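PDB 4L63: ECXA from Escherichia coli, which binds a zinc ion and is probably a metallopeptidase of the metzincin group. Local coordinates for residues K159-H164 against S197-N201; E70-S74 against G225-I231; Y60-E66 against L154-I158; I165-L169 against G233-M237; V12-H18 against H180-V186. All coordinates share one frame; numbering follows the deposited sequence.

Contact 1 of 5, residues K159-H164 against S197-N201. With ZN (zinc ion), chain G.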
# COMPACT_ATOMS: atom_id res chain seq x y z
N LYS A 159 26.05 13.89 -1.92
CA LYS A 159 24.62 13.62 -2.13
C LYS A 159 23.87 13.37 -0.82
O LYS A 159 22.77 13.88 -0.61
CB LYS A 159 24.43 12.42 -3.06
CG LYS A 159 24.91 12.67 -4.47
CD LYS A 159 24.94 11.40 -5.28
CE LYS A 159 25.76 11.58 -6.53
NZ LYS A 159 25.49 10.51 -7.51
N HIS A 160 24.49 12.60 0.07
CA HIS A 160 23.95 12.35 1.40
C HIS A 160 23.78 13.65 2.19
O HIS A 160 22.73 13.90 2.78
CB HIS A 160 24.85 11.36 2.16
CG HIS A 160 24.44 11.11 3.57
ND1 HIS A 160 23.57 10.10 3.93
CD2 HIS A 160 24.80 11.73 4.73
CE1 HIS A 160 23.41 10.11 5.25
NE2 HIS A 160 24.14 11.09 5.75
N GLU A 161 24.80 14.50 2.17
CA GLU A 161 24.73 15.78 2.88
C GLU A 161 23.67 16.72 2.27
O GLU A 161 23.02 17.47 3.00
CB GLU A 161 26.10 16.45 2.92
CG GLU A 161 27.16 15.69 3.74
CD GLU A 161 26.66 15.22 5.11
OE1 GLU A 161 26.08 16.04 5.85
OE2 GLU A 161 26.87 14.04 5.45
N ILE A 162 23.51 16.68 0.95
CA ILE A 162 22.42 17.40 0.27
C ILE A 162 21.05 16.99 0.83
O ILE A 162 20.16 17.82 1.01
CB ILE A 162 22.40 17.14 -1.26
CG1 ILE A 162 23.75 17.42 -1.92
CG2 ILE A 162 21.32 17.98 -1.92
CD1 ILE A 162 24.14 18.85 -1.95
N GLY A 163 20.89 15.70 1.09
CA GLY A 163 19.67 15.21 1.71
C GLY A 163 19.37 15.96 3.00
O GLY A 163 18.23 16.36 3.25
N HIS A 164 20.41 16.19 3.80
CA HIS A 164 20.29 16.91 5.06
C HIS A 164 19.95 18.39 4.82
O HIS A 164 19.13 18.96 5.54
CB HIS A 164 21.59 16.80 5.86
CG HIS A 164 21.81 15.46 6.48
ND1 HIS A 164 20.79 14.75 7.09
CD2 HIS A 164 22.92 14.69 6.60
CE1 HIS A 164 21.27 13.61 7.55
NE2 HIS A 164 22.56 13.55 7.26
N SER A 197 17.72 3.77 0.70
CA SER A 197 17.86 5.22 0.80
C SER A 197 19.33 5.60 0.90
O SER A 197 20.14 4.88 1.48
CB SER A 197 17.10 5.75 2.02
OG SER A 197 17.30 7.14 2.20
N ILE A 198 19.68 6.74 0.30
CA ILE A 198 21.03 7.25 0.42
C ILE A 198 21.18 7.99 1.76
O ILE A 198 22.27 8.45 2.11
CB ILE A 198 21.37 8.18 -0.78
CG1 ILE A 198 22.89 8.39 -0.89
CG2 ILE A 198 20.56 9.47 -0.70
CD1 ILE A 198 23.34 8.96 -2.22
N MET A 199 20.08 8.06 2.51
CA MET A 199 20.11 8.67 3.85
C MET A 199 20.17 7.62 4.96
O MET A 199 19.83 7.91 6.11
CB MET A 199 18.90 9.57 4.07
CG MET A 199 18.72 10.62 2.99
SD MET A 199 20.20 11.65 2.84
CE MET A 199 20.26 12.45 4.46
N LEU A 200 20.58 6.40 4.61
CA LEU A 200 20.89 5.39 5.61
C LEU A 200 21.85 5.97 6.63
O LEU A 200 22.76 6.73 6.28
CB LEU A 200 21.50 4.15 4.97
CG LEU A 200 20.58 3.27 4.13
CD1 LEU A 200 21.33 2.04 3.63
CD2 LEU A 200 19.33 2.87 4.92
N ASN A 201 21.65 5.63 7.90
CA ASN A 201 22.56 6.06 8.95
C ASN A 201 23.90 5.35 8.76
O ASN A 201 23.98 4.12 8.82
CB ASN A 201 21.96 5.77 10.33
CG ASN A 201 22.68 6.50 11.44
OD1 ASN A 201 23.89 6.67 11.41
ND2 ASN A 201 21.92 6.94 12.45
ZN ZN G . 24.01 11.96 7.68
O HOH W 1 26.17 13.19 7.86
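H160 bridges the zinc ion and the turn S197-L200, the Met-turn expected of a metzincin, using one ring nitrogen for each. The imidazole points away from its own backbone N (chi1 176°) and leaves the helix towards the turn. There ND1 gives a nearly straight hydrogen bond of 2.8 Å to I198 O, with the acceptor in the ring plane and the donor in the carbonyl plane. NE2 of H160 binds zinc at 2.1 Å.

M199 lies beneath the zinc site without binding the metal. Its chain is bent at chi2 (-56°) and chi3 (-64°), folding the methyl CE over one face of H160 and, more closely, over one face of H164, whose CE1 lies 3.5 Å from M199 CE. A flexible, unbranched thioether can fill this angle between two rings. G163 suits the helix surface here because SD of M199 rests directly on its CA, at 3.8 Å.

H164 NE2 is the second zinc ligand, at 2.2 Å, while its ND1 is held by L168 O; H170 supplies the third histidine. A water 2.5 Å from zinc donates to E161 OE2, the carboxylate of the HExxH motif. With the ND1 atoms of H160 and H164 both tied to backbone carbonyls, their NE2 lone pairs are directed to the metal, and those carbonyls would probably make the imidazoles more electron-rich ligands.

Contact 2 of 5, residues E70-S74 against G225-I231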
# COMPACT_ATOMS: atom_id res chain seq x y z
N GLU A 70 21.02 15.35 -8.89
CA GLU A 70 20.54 14.04 -8.46
C GLU A 70 19.21 14.16 -7.75
O GLU A 70 18.38 13.25 -7.80
CB GLU A 70 21.56 13.38 -7.53
CG GLU A 70 22.88 13.01 -8.15
CD GLU A 70 22.87 11.60 -8.69
OE1 GLU A 70 23.09 10.67 -7.88
OE2 GLU A 70 22.67 11.42 -9.90
N TRP A 71 19.04 15.28 -7.05
CA TRP A 71 17.86 15.49 -6.21
C TRP A 71 16.79 16.29 -6.96
O TRP A 71 15.67 16.46 -6.45
CB TRP A 71 18.25 16.21 -4.92
CG TRP A 71 19.02 15.37 -3.95
CD1 TRP A 71 20.38 15.28 -3.83
CD2 TRP A 71 18.47 14.50 -2.95
NE1 TRP A 71 20.70 14.40 -2.82
CE2 TRP A 71 19.55 13.91 -2.27
CE3 TRP A 71 17.16 14.16 -2.58
CZ2 TRP A 71 19.37 13.00 -1.22
CZ3 TRP A 71 16.98 13.25 -1.54
CH2 TRP A 71 18.08 12.69 -0.88
N ALA A 72 17.13 16.74 -8.16
CA ALA A 72 16.22 17.53 -9.00
C ALA A 72 14.84 16.91 -9.27
O ALA A 72 13.86 17.64 -9.39
CB ALA A 72 16.91 17.85 -10.33
N PRO A 73 14.74 15.56 -9.37
CA PRO A 73 13.40 14.96 -9.50
C PRO A 73 12.41 15.32 -8.38
O PRO A 73 11.20 15.13 -8.56
CB PRO A 73 13.69 13.46 -9.49
CG PRO A 73 15.03 13.35 -10.11
CD PRO A 73 15.80 14.57 -9.66
N SER A 74 12.90 15.83 -7.26
CA SER A 74 12.03 16.26 -6.17
C SER A 74 11.32 17.59 -6.49
O SER A 74 10.35 17.94 -5.82
CB SER A 74 12.82 16.40 -4.87
OG SER A 74 13.67 17.52 -4.94
N GLY A 225 22.54 7.39 -5.73
CA GLY A 225 21.65 8.52 -5.82
C GLY A 225 20.45 8.37 -4.90
O GLY A 225 20.26 7.32 -4.30
N PRO A 226 19.63 9.43 -4.79
CA PRO A 226 18.42 9.41 -3.97
C PRO A 226 17.48 8.31 -4.44
O PRO A 226 17.32 8.14 -5.64
CB PRO A 226 17.79 10.79 -4.23
CG PRO A 226 18.87 11.61 -4.87
CD PRO A 226 19.74 10.66 -5.60
N SER A 227 16.89 7.56 -3.52
CA SER A 227 15.91 6.54 -3.90
C SER A 227 14.58 7.18 -4.25
O SER A 227 14.40 8.39 -4.08
CB SER A 227 15.72 5.54 -2.77
OG SER A 227 15.06 6.18 -1.68
N ARG A 228 13.63 6.38 -4.74
CA ARG A 228 12.28 6.87 -4.98
C ARG A 228 11.71 7.53 -3.73
O ARG A 228 11.19 8.64 -3.79
CB ARG A 228 11.33 5.76 -5.43
CG ARG A 228 9.93 6.28 -5.73
CD ARG A 228 8.85 5.36 -5.17
NE ARG A 228 7.51 5.89 -5.39
CZ ARG A 228 6.75 6.40 -4.42
NH1 ARG A 228 7.20 6.45 -3.16
NH2 ARG A 228 5.53 6.85 -4.70
N ASN A 229 11.83 6.86 -2.59
CA ASN A 229 11.27 7.42 -1.36
C ASN A 229 12.04 8.66 -0.89
O ASN A 229 11.43 9.57 -0.32
CB ASN A 229 11.23 6.36 -0.25
CG ASN A 229 10.15 5.32 -0.49
OD1 ASN A 229 9.45 5.38 -1.49
ND2 ASN A 229 10.00 4.38 0.43
N ASP A 230 13.35 8.69 -1.11
CA ASP A 230 14.14 9.89 -0.80
C ASP A 230 13.58 11.11 -1.53
O ASP A 230 13.43 12.19 -0.96
CB ASP A 230 15.61 9.71 -1.19
CG ASP A 230 16.36 8.78 -0.26
OD1 ASP A 230 15.92 8.59 0.90
OD2 ASP A 230 17.40 8.23 -0.69
N ILE A 231 13.27 10.92 -2.81
CA ILE A 231 12.73 11.99 -3.65
C ILE A 231 11.35 12.43 -3.15
O ILE A 231 11.08 13.62 -3.04
CB ILE A 231 12.63 11.55 -5.13
CG1 ILE A 231 14.02 11.26 -5.70
CG2 ILE A 231 11.90 12.59 -5.96
CD1 ILE A 231 14.97 12.46 -5.69
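The start of helix 228-239, closed by a capping box, packs through P226 and I231 on W71 and the short 3-10 turn that follows helix 60-70. P226 lies over the middle of one indole face, with its CG 3.5 Å from W71 CD2, a CH-pi contact in which the compact proline ring matches the broad, flat indole. W71 has CG anti to its carbonyl carbon (chi1 -72°), and this swings the ring against P226; its NE1 is bonded to K159 O on the zinc-binding helix. At the indole edge comes D230 O, 3.8 Å from W71 CZ3.

The capping box runs both ways. D230 N donates to S227 OG at 3.1 Å, and S227 N donates to D230 OD2 at 3.0 Å from above the carboxylate plane. The small serine and short aspartate thus satisfy two backbone N-H groups at the helix start, those of S227 and D230, and D230 also holds S197 and I198 of the turn below zinc. G225 has backbone angles that favour glycine, and its CA comes 3.3 Å from E70 OE1, an oxygen paired with K159. Further along, the beta-branched I231 lays CG2 on the backbone of P73 and S74, at 3.6 Å from S74 N. That same S74 closes its turn by doubling up on one acceptor: W71 O receives S74 N and, more closely, S74 OG at 2.7 Å.

Contact 3 of 5, residues Y60-E66 against L154-I158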
# COMPACT_ATOMS: atom_id res chain seq x y z
N TYR A 60 35.15 21.10 -6.24
CA TYR A 60 34.05 21.04 -5.28
C TYR A 60 32.74 21.44 -5.94
O TYR A 60 31.68 20.88 -5.65
CB TYR A 60 34.35 21.97 -4.09
CG TYR A 60 33.59 21.63 -2.83
CD1 TYR A 60 33.14 20.34 -2.60
CD2 TYR A 60 33.31 22.60 -1.88
CE1 TYR A 60 32.44 20.02 -1.45
CE2 TYR A 60 32.62 22.30 -0.73
CZ TYR A 60 32.19 21.01 -0.52
OH TYR A 60 31.50 20.71 0.63
N SER A 61 32.85 22.40 -6.85
CA SER A 61 31.72 23.04 -7.49
C SER A 61 30.99 22.11 -8.44
O SER A 61 29.78 22.20 -8.59
CB SER A 61 32.20 24.29 -8.24
OG SER A 61 31.14 25.21 -8.45
N ASP A 62 31.73 21.19 -9.07
CA ASP A 62 31.11 20.27 -10.02
C ASP A 62 30.38 19.15 -9.32
O ASP A 62 29.51 18.50 -9.90
CB ASP A 62 32.13 19.63 -10.96
CG ASP A 62 32.80 20.61 -11.90
OD1 ASP A 62 32.57 21.84 -11.77
OD2 ASP A 62 33.51 20.13 -12.82
N TYR A 63 30.79 18.88 -8.09
CA TYR A 63 30.22 17.78 -7.34
C TYR A 63 28.97 18.24 -6.61
O TYR A 63 28.00 17.50 -6.51
CB TYR A 63 31.25 17.20 -6.38
CG TYR A 63 32.14 16.16 -7.02
CD1 TYR A 63 32.76 16.41 -8.24
CD2 TYR A 63 32.35 14.92 -6.42
CE1 TYR A 63 33.56 15.46 -8.84
CE2 TYR A 63 33.15 13.97 -7.02
CZ TYR A 63 33.76 14.24 -8.23
OH TYR A 63 34.56 13.30 -8.82
N VAL A 64 29.00 19.47 -6.10
CA VAL A 64 27.80 20.06 -5.52
C VAL A 64 26.79 20.24 -6.65
O VAL A 64 25.60 19.99 -6.46
CB VAL A 64 28.09 21.40 -4.83
CG1 VAL A 64 26.81 21.98 -4.26
CG2 VAL A 64 29.11 21.20 -3.73
N ARG A 65 27.31 20.64 -7.82
CA ARG A 65 26.52 20.75 -9.05
C ARG A 65 25.78 19.46 -9.36
O ARG A 65 24.56 19.43 -9.48
CB ARG A 65 27.43 21.12 -10.23
CG ARG A 65 26.71 21.75 -11.42
CD ARG A 65 27.40 23.00 -11.89
NE ARG A 65 28.54 22.74 -12.77
CZ ARG A 65 29.81 23.00 -12.47
NH1 ARG A 65 30.11 23.52 -11.29
NH2 ARG A 65 30.78 22.73 -13.33
N GLU A 66 26.55 18.38 -9.49
CA GLU A 66 26.02 17.10 -9.93
C GLU A 66 25.09 16.48 -8.89
O GLU A 66 24.06 15.91 -9.23
CB GLU A 66 27.18 16.14 -10.25
CG GLU A 66 26.80 14.93 -11.09
CD GLU A 66 26.14 13.82 -10.27
OE1 GLU A 66 26.39 13.75 -9.05
OE2 GLU A 66 25.39 13.02 -10.86
N LEU A 154 33.07 10.30 -2.35
CA LEU A 154 32.86 11.73 -2.27
C LEU A 154 31.48 12.14 -2.76
O LEU A 154 30.80 12.94 -2.12
CB LEU A 154 33.94 12.49 -3.05
CG LEU A 154 34.17 13.90 -2.52
CD1 LEU A 154 35.13 13.87 -1.34
CD2 LEU A 154 34.69 14.83 -3.62
N ARG A 155 31.05 11.60 -3.91
CA ARG A 155 29.73 11.90 -4.44
C ARG A 155 28.64 11.43 -3.48
O ARG A 155 27.71 12.18 -3.17
CB ARG A 155 29.51 11.25 -5.80
CG ARG A 155 30.40 11.82 -6.89
CD ARG A 155 30.07 11.20 -8.24
NE ARG A 155 30.96 11.71 -9.28
CZ ARG A 155 30.78 12.85 -9.93
NH1 ARG A 155 31.65 13.23 -10.86
NH2 ARG A 155 29.74 13.63 -9.65
N ILE A 156 28.75 10.18 -3.03
CA ILE A 156 27.85 9.63 -2.02
C ILE A 156 27.78 10.55 -0.81
O ILE A 156 26.69 10.92 -0.37
CB ILE A 156 28.30 8.24 -1.56
CG1 ILE A 156 28.22 7.24 -2.71
CG2 ILE A 156 27.45 7.77 -0.38
CD1 ILE A 156 28.68 5.84 -2.35
N THR A 157 28.94 10.93 -0.28
CA THR A 157 29.01 11.82 0.88
C THR A 157 28.31 13.15 0.62
O THR A 157 27.53 13.61 1.45
CB THR A 157 30.47 12.10 1.30
OG1 THR A 157 31.12 10.86 1.63
CG2 THR A 157 30.51 13.03 2.49
N ILE A 158 28.58 13.74 -0.54
CA ILE A 158 27.97 15.02 -0.91
C ILE A 158 26.46 14.88 -1.14
O ILE A 158 25.69 15.66 -0.59
CB ILE A 158 28.65 15.62 -2.16
CG1 ILE A 158 30.08 16.04 -1.82
CG2 ILE A 158 27.86 16.81 -2.67
CD1 ILE A 158 30.78 16.85 -2.89
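Y63 and R155 meet where helices 60-70 and 146-165 pack across each other, the axes of the two short segments approaching to 9.7 Å at a crossing angle of -59°.

The main electrostatic contact is a cation-pi stack. R155 runs out extended (chi2 -176°) and lays its guanidinium nearly flat on one face of the Y63 ring, the planes only 20° apart; R155 NH1 sits 3.5 Å from Y63 CZ, towards the hydroxyl end. Arginine suits this place because its aliphatic stem is used as well: CG of R155 rests 3.5 Å from Y63 CE2. A second charge interaction is a long salt bridge, with E66 OE1 3.4 Å from R155 NH2. The oxygen lies at the edge of the guanidinium, but the carboxylate stands perpendicular to it. E221 gives R155 NE a further, weak ion pair.

Apolar contacts fill the inner side, where I118 of strand 115-119 adjoins both Y60 and I158. L154 places CD2 3.7 Å from CD2 of Y63, the two side chains crossing at about a right angle. I158 reaches out with CD1 between the two tyrosines: it is 3.9 Å from Y60 CE1 and, at the edge of the other ring's plane, 3.5 Å from Y63 CB.

Contact 4 of 5, residues I165-L169 against G233-M237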
# COMPACT_ATOMS: atom_id res chain seq x y z
N ILE A 165 20.59 18.99 3.82
CA ILE A 165 20.27 20.37 3.43
C ILE A 165 18.77 20.48 3.13
O ILE A 165 18.12 21.45 3.51
CB ILE A 165 21.07 20.82 2.19
CG1 ILE A 165 22.55 20.94 2.53
CG2 ILE A 165 20.56 22.17 1.68
CD1 ILE A 165 22.85 22.00 3.55
N LEU A 166 18.24 19.44 2.49
CA LEU A 166 16.86 19.43 2.03
C LEU A 166 15.87 18.96 3.10
O LEU A 166 14.71 18.71 2.79
CB LEU A 166 16.73 18.54 0.79
CG LEU A 166 17.53 19.01 -0.43
CD1 LEU A 166 17.44 18.01 -1.57
CD2 LEU A 166 17.07 20.40 -0.88
N GLY A 167 16.32 18.82 4.34
CA GLY A 167 15.41 18.56 5.44
C GLY A 167 15.24 17.10 5.83
O GLY A 167 14.37 16.77 6.65
N LEU A 168 16.05 16.23 5.26
CA LEU A 168 15.98 14.81 5.63
C LEU A 168 16.97 14.48 6.74
O LEU A 168 18.01 15.12 6.89
CB LEU A 168 16.24 13.92 4.42
CG LEU A 168 15.24 14.10 3.27
CD1 LEU A 168 15.50 13.08 2.17
CD2 LEU A 168 13.81 14.02 3.77
N LEU A 169 16.62 13.47 7.52
CA LEU A 169 17.51 12.95 8.56
C LEU A 169 17.89 11.53 8.16
O LEU A 169 17.80 11.18 6.98
CB LEU A 169 16.83 13.01 9.93
CG LEU A 169 16.45 14.44 10.36
CD1 LEU A 169 15.50 14.42 11.54
CD2 LEU A 169 17.70 15.26 10.70
N GLY A 233 10.31 12.11 -0.16
CA GLY A 233 10.56 12.72 1.13
C GLY A 233 10.81 14.22 0.98
O GLY A 233 10.26 15.03 1.73
N VAL A 234 11.64 14.59 0.01
CA VAL A 234 11.94 16.00 -0.23
C VAL A 234 10.71 16.75 -0.76
O VAL A 234 10.49 17.91 -0.41
CB VAL A 234 13.14 16.17 -1.18
CG1 VAL A 234 13.38 17.64 -1.51
CG2 VAL A 234 14.39 15.56 -0.55
N ARG A 235 9.90 16.09 -1.59
CA ARG A 235 8.62 16.68 -2.02
C ARG A 235 7.75 17.07 -0.83
O ARG A 235 7.08 18.10 -0.85
CB ARG A 235 7.83 15.73 -2.91
CG ARG A 235 8.34 15.65 -4.31
CD ARG A 235 7.32 15.02 -5.25
NE ARG A 235 7.84 15.06 -6.61
CZ ARG A 235 7.83 16.15 -7.37
NH1 ARG A 235 7.30 17.28 -6.90
NH2 ARG A 235 8.33 16.13 -8.60
N VAL A 236 7.74 16.23 0.20
CA VAL A 236 7.05 16.56 1.44
C VAL A 236 7.70 17.77 2.12
O VAL A 236 7.00 18.69 2.54
CB VAL A 236 7.05 15.36 2.41
CG1 VAL A 236 6.52 15.78 3.77
CG2 VAL A 236 6.19 14.23 1.83
N MET A 237 9.03 17.78 2.19
CA MET A 237 9.77 18.86 2.85
C MET A 237 9.62 20.17 2.09
O MET A 237 9.79 21.24 2.67
CB MET A 237 11.25 18.52 3.00
CG MET A 237 11.55 17.26 3.84
SD MET A 237 10.66 17.18 5.41
CE MET A 237 11.40 18.55 6.30
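Bends at chi2 (-48°) and chi3 (-66°) curl the M237 chain so that its methyl CE turns out from the helix to G167 O, 3.5 Å away. The supple thioether chain can follow the backbone of the turn closely in this way. CB of M237, placed by the helix backbone itself, lies 3.5 Å from L166 O, which is buried with no hydrogen-bonding partner in the model.

G167 is the C-prime residue of a Schellman motif: its positive phi of 96°, natural for glycine, ends the zinc-binding helix through bonds from L168 N to G163 O and from G167 N to H164 O. The reversal brings both leucines onto one methyl of V234. L166 CB lies 4.0 Å from V234 CG2, and L168 CD1 approaches V234 CG2 at 3.8 Å, the L168 and V234 side chains crossing at about a right angle. The other branch of L168 turns to M237, CD2 to CG at 4.0 Å, and passes over G233, where the bare backbone suits so close an approach.

Around this apolar join, I25 of helix 25-29 touches L166 and V234, and L22 of strand 21-22 touches M237. Strand 12-16 runs alongside the turn, Y15 pairing by backbone with G167 and I13 with L169.

Contact 5 of 5, residues V12-H18 against H180-V186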
# COMPACT_ATOMS: atom_id res chain seq x y z
N VAL A 12 12.15 6.93 5.31
CA VAL A 12 12.70 8.26 5.15
C VAL A 12 12.18 9.15 6.27
O VAL A 12 10.98 9.18 6.53
CB VAL A 12 12.33 8.87 3.78
CG1 VAL A 12 12.83 10.32 3.66
CG2 VAL A 12 12.89 8.00 2.67
N ILE A 13 13.09 9.87 6.92
CA ILE A 13 12.76 10.68 8.08
C ILE A 13 13.02 12.14 7.78
O ILE A 13 14.10 12.50 7.32
CB ILE A 13 13.58 10.26 9.31
CG1 ILE A 13 13.43 8.76 9.58
CG2 ILE A 13 13.22 11.12 10.53
CD1 ILE A 13 12.00 8.32 9.83
N GLY A 14 12.02 12.98 8.03
CA GLY A 14 12.13 14.41 7.76
C GLY A 14 12.25 15.18 9.06
O GLY A 14 11.89 14.67 10.13
N TYR A 15 12.76 16.40 9.00
CA TYR A 15 12.99 17.22 10.18
C TYR A 15 11.76 18.02 10.56
O TYR A 15 11.36 18.87 9.82
CB TYR A 15 14.13 18.17 9.87
CG TYR A 15 14.96 18.62 11.05
CD1 TYR A 15 16.29 18.89 10.91
CD2 TYR A 15 14.39 18.78 12.28
CE1 TYR A 15 17.04 19.30 11.98
CE2 TYR A 15 15.14 19.19 13.35
CZ TYR A 15 16.46 19.45 13.19
OH TYR A 15 17.18 19.86 14.27
N ALA A 16 11.18 17.74 11.70
CA ALA A 16 10.03 18.48 12.19
C ALA A 16 10.44 19.39 13.34
O ALA A 16 11.46 19.14 13.98
CB ALA A 16 8.93 17.53 12.64
N ASP A 17 9.67 20.43 13.61
CA ASP A 17 10.00 21.32 14.71
C ASP A 17 9.50 20.79 16.05
O ASP A 17 9.10 19.63 16.16
CB ASP A 17 9.47 22.74 14.46
CG ASP A 17 7.96 22.78 14.26
OD1 ASP A 17 7.23 21.96 14.84
OD2 ASP A 17 7.50 23.68 13.53
N HIS A 18 9.49 21.65 17.06
CA HIS A 18 9.17 21.21 18.41
C HIS A 18 7.68 20.96 18.61
O HIS A 18 7.26 20.47 19.66
CB HIS A 18 9.68 22.24 19.43
CG HIS A 18 11.08 22.69 19.16
ND1 HIS A 18 12.19 22.02 19.64
CD2 HIS A 18 11.56 23.76 18.47
CE1 HIS A 18 13.29 22.64 19.25
NE2 HIS A 18 12.93 23.70 18.54
N HIS A 180 16.59 21.41 16.48
CA HIS A 180 15.47 22.26 16.09
C HIS A 180 14.15 21.50 16.05
O HIS A 180 13.17 21.97 15.48
CB HIS A 180 15.75 22.92 14.74
CG HIS A 180 16.90 23.87 14.77
ND1 HIS A 180 18.03 23.72 13.99
CD2 HIS A 180 17.11 24.99 15.50
CE1 HIS A 180 18.88 24.70 14.23
NE2 HIS A 180 18.35 25.49 15.15
N GLY A 181 14.13 20.32 16.67
CA GLY A 181 12.90 19.55 16.73
C GLY A 181 13.09 18.05 16.85
O GLY A 181 13.84 17.57 17.70
N VAL A 182 12.40 17.31 15.98
CA VAL A 182 12.32 15.86 16.09
C VAL A 182 12.20 15.25 14.70
O VAL A 182 11.62 15.86 13.80
CB VAL A 182 11.12 15.45 17.00
CG1 VAL A 182 9.79 15.94 16.41
CG2 VAL A 182 11.08 13.93 17.22
N GLY A 183 12.77 14.07 14.50
CA GLY A 183 12.58 13.36 13.24
C GLY A 183 11.22 12.71 13.17
O GLY A 183 10.76 12.11 14.14
N LEU A 184 10.56 12.85 12.03
CA LEU A 184 9.26 12.24 11.80
C LEU A 184 9.29 11.58 10.43
O LEU A 184 9.76 12.20 9.47
CB LEU A 184 8.13 13.28 11.86
CG LEU A 184 7.80 13.88 13.22
CD1 LEU A 184 6.54 14.74 13.10
CD2 LEU A 184 7.62 12.80 14.27
N GLU A 185 8.80 10.35 10.35
CA GLU A 185 8.79 9.62 9.09
C GLU A 185 7.90 10.32 8.08
O GLU A 185 6.80 10.75 8.40
CB GLU A 185 8.30 8.18 9.29
CG GLU A 185 8.46 7.34 8.02
CD GLU A 185 7.98 5.90 8.16
OE1 GLU A 185 7.58 5.49 9.28
OE2 GLU A 185 8.00 5.19 7.14
N VAL A 186 8.40 10.45 6.85
CA VAL A 186 7.61 11.05 5.78
C VAL A 186 7.55 10.11 4.58
O VAL A 186 8.39 9.22 4.42
CB VAL A 186 8.18 12.41 5.35
CG1 VAL A 186 8.09 13.42 6.50
CG2 VAL A 186 9.64 12.27 4.90
O HOH W 2 9.27 6.49 4.97
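G14 and L184 exchange two backbone hydrogen bonds, G14 N to L184 O at 2.8 Å and L184 N to G14 O at 2.9 Å, in the antiparallel pairing of strands 12-16 and 181-186. A16 and V182 repeat the exchange, A16 N to V182 O and V182 N to A16 O each spanning 2.9 Å. At the far end only one direct bond remains, V186 N to V12 O. A water takes the place of its counterpart: it accepts from V12 N at 2.9 Å and donates to V186 O and to E185 OE2. E185, extended past CG, is also paired with R188.

Beyond the strand end, Y15 takes over. The Y15 side chain turns away from its own backbone N (chi1 -152°), and the ring reaches along the partner strand until OH accepts from H180 N at 2.8 Å. G181, in a backbone conformation suited to glycine, slides its CA to 3.1 Å from A16 O and under one face of the H18 ring. D17 OD1 accepts hydrogen bonds from N19 N and Q21 N in the turn that follows.

On one face A16 CB packs on L184 CD1 at 3.7 Å; on the other, I13 CD1 lies across E185. The non-hydrogen-bonded residues I13 and Y15 use their outer backbone edge towards L169 and G167. Strand 181-186 is central in a small sheet between 12-16 and 177-178, and V12 and V186 face helix 228-239.

In the fold
Along the chain, strand 12-16 comes first, then helix 60-70 with its following turn, helix 146-165 and its exit, strand 181-186, the Met-turn and helix 228-239. Contact 1 lies about 2 Å from the chain centre, and the centres of contacts 2 and 4 are each about 10 Å from its own. Contacts 1 and 3 use helix 146-165, while contacts 2 and 4 share helix 228-239. Contacts 3 and 5 stand on opposite sides of the chain's centre, about 25 Å apart between centres; contact 5 is tied to contact 4 by backbone bonds. Early and late parts of the chain thus pack round the zinc-binding helix and the turn beneath its metal site, consistent with a metzincin core.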